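Local coordinates for carbonic anhydrase (Porphyridium purpureum, PDB 1DDZ), which probably interconverts carbon dioxide and hydrogencarbonate as a zinc-dependent carbonic anhydrase of the beta class, at residues A[97-106]-A[148-156]. Residues are numbered along the deposited sequence; the frame is centred on the assembly and turned at random.
Sequences NIANQCIHSD and IDNWLRHIR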
# COMPACT_ATOMS: atom_id res chain seq x y z
N ASN A 97 -13.31 2.40 -4.21
CA ASN A 97 -12.35 1.35 -4.51
C ASN A 97 -13.13 0.05 -4.62
O ASN A 97 -14.36 0.06 -4.53
CB ASN A 97 -11.25 1.29 -3.44
CG ASN A 97 -11.77 0.85 -2.09
OD1 ASN A 97 -12.84 0.23 -2.00
ND2 ASN A 97 -11.04 1.17 -1.04
N ILE A 98 -12.43 -1.05 -4.87
CA ILE A 98 -13.07 -2.35 -4.99
C ILE A 98 -13.59 -2.82 -3.63
O ILE A 98 -12.82 -3.00 -2.68
CB ILE A 98 -12.09 -3.43 -5.57
CG1 ILE A 98 -11.72 -3.10 -7.02
CG2 ILE A 98 -12.72 -4.84 -5.48
CD1 ILE A 98 -12.90 -3.13 -7.98
N ALA A 99 -14.90 -3.00 -3.55
CA ALA A 99 -15.58 -3.47 -2.35
C ALA A 99 -15.50 -2.57 -1.13
O ALA A 99 -15.46 -3.06 -0.01
CB ALA A 99 -15.11 -4.88 -1.98
N ASN A 100 -15.45 -1.25 -1.36
CA ASN A 100 -15.42 -0.26 -0.27
C ASN A 100 -14.54 -0.62 0.94
O ASN A 100 -14.95 -0.51 2.09
CB ASN A 100 -16.87 0.11 0.19
CG ASN A 100 -17.77 -1.13 0.41
OD1 ASN A 100 -18.43 -1.60 -0.51
ND2 ASN A 100 -17.80 -1.63 1.63
N GLN A 101 -13.30 -0.98 0.65
CA GLN A 101 -12.36 -1.38 1.67
C GLN A 101 -11.71 -0.23 2.39
O GLN A 101 -11.42 0.82 1.82
CB GLN A 101 -11.27 -2.25 1.05
CG GLN A 101 -11.75 -3.57 0.53
CD GLN A 101 -12.30 -4.46 1.63
OE1 GLN A 101 -13.52 -4.67 1.73
NE2 GLN A 101 -11.43 -4.93 2.50
N CYS A 102 -11.43 -0.48 3.67
CA CYS A 102 -10.77 0.46 4.52
C CYS A 102 -9.64 -0.32 5.17
O CYS A 102 -9.61 -0.52 6.38
CB CYS A 102 -11.73 1.05 5.55
SG CYS A 102 -12.98 2.11 4.82
N ILE A 103 -8.69 -0.74 4.34
CA ILE A 103 -7.53 -1.50 4.77
C ILE A 103 -6.63 -0.64 5.65
O ILE A 103 -6.29 0.48 5.29
CB ILE A 103 -6.78 -2.03 3.52
CG1 ILE A 103 -7.69 -2.99 2.77
CG2 ILE A 103 -5.44 -2.68 3.91
CD1 ILE A 103 -7.32 -3.20 1.34
N HIS A 104 -6.23 -1.18 6.80
CA HIS A 104 -5.40 -0.46 7.76
C HIS A 104 -4.23 0.31 7.17
O HIS A 104 -4.05 1.48 7.47
CB HIS A 104 -4.82 -1.41 8.83
CG HIS A 104 -5.85 -2.13 9.63
ND1 HIS A 104 -5.93 -3.51 9.69
CD2 HIS A 104 -6.81 -1.67 10.47
CE1 HIS A 104 -6.88 -3.86 10.54
NE2 HIS A 104 -7.43 -2.76 11.03
N SER A 105 -3.44 -0.34 6.33
CA SER A 105 -2.26 0.27 5.76
C SER A 105 -2.38 0.75 4.32
O SER A 105 -1.38 1.06 3.70
CB SER A 105 -1.05 -0.66 5.95
OG SER A 105 -1.41 -2.00 5.64
N ASP A 106 -3.60 0.91 3.83
CA ASP A 106 -3.83 1.40 2.46
C ASP A 106 -3.69 2.91 2.50
O ASP A 106 -4.55 3.60 3.05
CB ASP A 106 -5.23 1.00 1.95
CG ASP A 106 -5.52 1.50 0.54
OD1 ASP A 106 -4.59 1.70 -0.23
OD2 ASP A 106 -6.69 1.70 0.19
N ILE A 148 -5.54 -8.51 -8.36
CA ILE A 148 -6.70 -8.20 -7.55
C ILE A 148 -7.06 -9.21 -6.45
O ILE A 148 -7.72 -8.84 -5.47
CB ILE A 148 -7.92 -7.91 -8.42
CG1 ILE A 148 -9.01 -7.26 -7.56
CG2 ILE A 148 -8.41 -9.19 -9.09
CD1 ILE A 148 -10.14 -6.73 -8.35
N ASP A 149 -6.63 -10.47 -6.58
CA ASP A 149 -6.95 -11.45 -5.55
C ASP A 149 -6.28 -11.09 -4.22
O ASP A 149 -6.78 -11.42 -3.15
CB ASP A 149 -6.53 -12.85 -5.99
CG ASP A 149 -7.70 -13.70 -6.38
OD1 ASP A 149 -8.85 -13.31 -6.11
OD2 ASP A 149 -7.47 -14.78 -6.96
N ASN A 150 -5.16 -10.36 -4.30
CA ASN A 150 -4.43 -9.93 -3.11
C ASN A 150 -5.23 -8.84 -2.38
O ASN A 150 -5.23 -8.75 -1.16
CB ASN A 150 -3.04 -9.43 -3.50
CG ASN A 150 -2.21 -10.50 -4.19
OD1 ASN A 150 -1.81 -11.49 -3.58
ND2 ASN A 150 -1.94 -10.31 -5.47
N TRP A 151 -5.97 -8.05 -3.14
CA TRP A 151 -6.82 -7.02 -2.57
C TRP A 151 -7.99 -7.77 -1.91
O TRP A 151 -8.32 -7.53 -0.75
CB TRP A 151 -7.37 -6.11 -3.69
CG TRP A 151 -8.22 -4.97 -3.20
CD1 TRP A 151 -9.58 -4.90 -3.19
CD2 TRP A 151 -7.75 -3.72 -2.67
NE1 TRP A 151 -9.99 -3.69 -2.67
CE2 TRP A 151 -8.88 -2.95 -2.35
CE3 TRP A 151 -6.47 -3.18 -2.43
CZ2 TRP A 151 -8.79 -1.66 -1.81
CZ3 TRP A 151 -6.38 -1.90 -1.89
CH2 TRP A 151 -7.53 -1.16 -1.59
N LEU A 152 -8.58 -8.70 -2.65
CA LEU A 152 -9.71 -9.50 -2.19
C LEU A 152 -9.46 -10.41 -0.99
O LEU A 152 -10.42 -10.89 -0.40
CB LEU A 152 -10.33 -10.28 -3.35
CG LEU A 152 -10.82 -9.38 -4.49
CD1 LEU A 152 -11.39 -10.23 -5.58
CD2 LEU A 152 -11.85 -8.41 -3.98
N ARG A 153 -8.19 -10.65 -0.64
CA ARG A 153 -7.87 -11.46 0.53
C ARG A 153 -8.43 -10.81 1.78
O ARG A 153 -8.69 -11.49 2.74
CB ARG A 153 -6.36 -11.63 0.72
CG ARG A 153 -5.67 -12.61 -0.19
CD ARG A 153 -6.42 -13.92 -0.32
NE ARG A 153 -7.44 -13.84 -1.38
CZ ARG A 153 -7.76 -14.83 -2.20
NH1 ARG A 153 -7.13 -16.01 -2.11
NH2 ARG A 153 -8.71 -14.66 -3.12
N HIS A 154 -8.62 -9.48 1.77
CA HIS A 154 -9.15 -8.79 2.93
C HIS A 154 -10.60 -9.13 3.17
O HIS A 154 -11.04 -9.24 4.31
CB HIS A 154 -8.96 -7.27 2.80
CG HIS A 154 -7.54 -6.85 2.88
ND1 HIS A 154 -6.85 -6.76 4.08
CD2 HIS A 154 -6.64 -6.53 1.92
CE1 HIS A 154 -5.61 -6.41 3.85
NE2 HIS A 154 -5.46 -6.26 2.55
N ILE A 155 -11.34 -9.34 2.09
CA ILE A 155 -12.74 -9.72 2.20
C ILE A 155 -12.80 -11.16 2.76
O ILE A 155 -13.72 -11.52 3.49
CB ILE A 155 -13.41 -9.67 0.84
CG1 ILE A 155 -13.44 -8.22 0.36
CG2 ILE A 155 -14.83 -10.24 0.91
CD1 ILE A 155 -14.07 -8.03 -1.00
N ARG A 156 -11.80 -11.96 2.40
CA ARG A 156 -11.67 -13.35 2.85
C ARG A 156 -11.43 -13.37 4.35
O ARG A 156 -11.88 -14.27 5.04
CB ARG A 156 -10.52 -14.03 2.14
CG ARG A 156 -10.86 -14.41 0.75
CD ARG A 156 -11.72 -15.63 0.81
NE ARG A 156 -11.25 -16.56 -0.20
CZ ARG A 156 -10.57 -17.68 0.04
NH1 ARG A 156 -10.27 -18.08 1.27
NH2 ARG A 156 -10.11 -18.34 -1.00
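Trp151 reaches from helix 147-161 into the segment 97-106, which links strand 92-97 to helix 107-119; its CG is anti to the backbone N (chi1 -177°), extending the indole toward the loop. Tryptophan suits the place by pairing an N-H donor with a broad apolar face. Its NE1 gives a nearly straight hydrogen bond to Ile98 O (2.9 Å, 168° at the hydrogen), with the oxygen close to the ring plane. Elsewhere along the indole edge lie Asn97 ND2 and Asp106 OD2, the latter 3.5 Å from CH2. One branch of Ile103 serves two rings: its tip CD1 sits over a face of the Trp151 six-membered ring, 3.6 Å from the centroid, while CG1, one bond back, covers the centre of the His154 imidazole. Were Trp151 an alanine, Ile98 O would probably lose this donor and a gap would open under Ile103 CD1. Ala99, with a lone methyl, lets Ile155 come close, CB to CD1 at a tight 3.5 Å. Behind this shell, the Asn97 amide both accepts and donates, OD1 from Gln101 N and ND2 to Gln101 O, bracing the loop. His154 NE2 is hydrogen-bonded to Ser105 OG of the second subunit. With Ala99 about 4 Å from the zinc ligand Cys133, side chain to side chain, the loop borders the metal site of the beta-carbonic anhydrase alpha/beta fold.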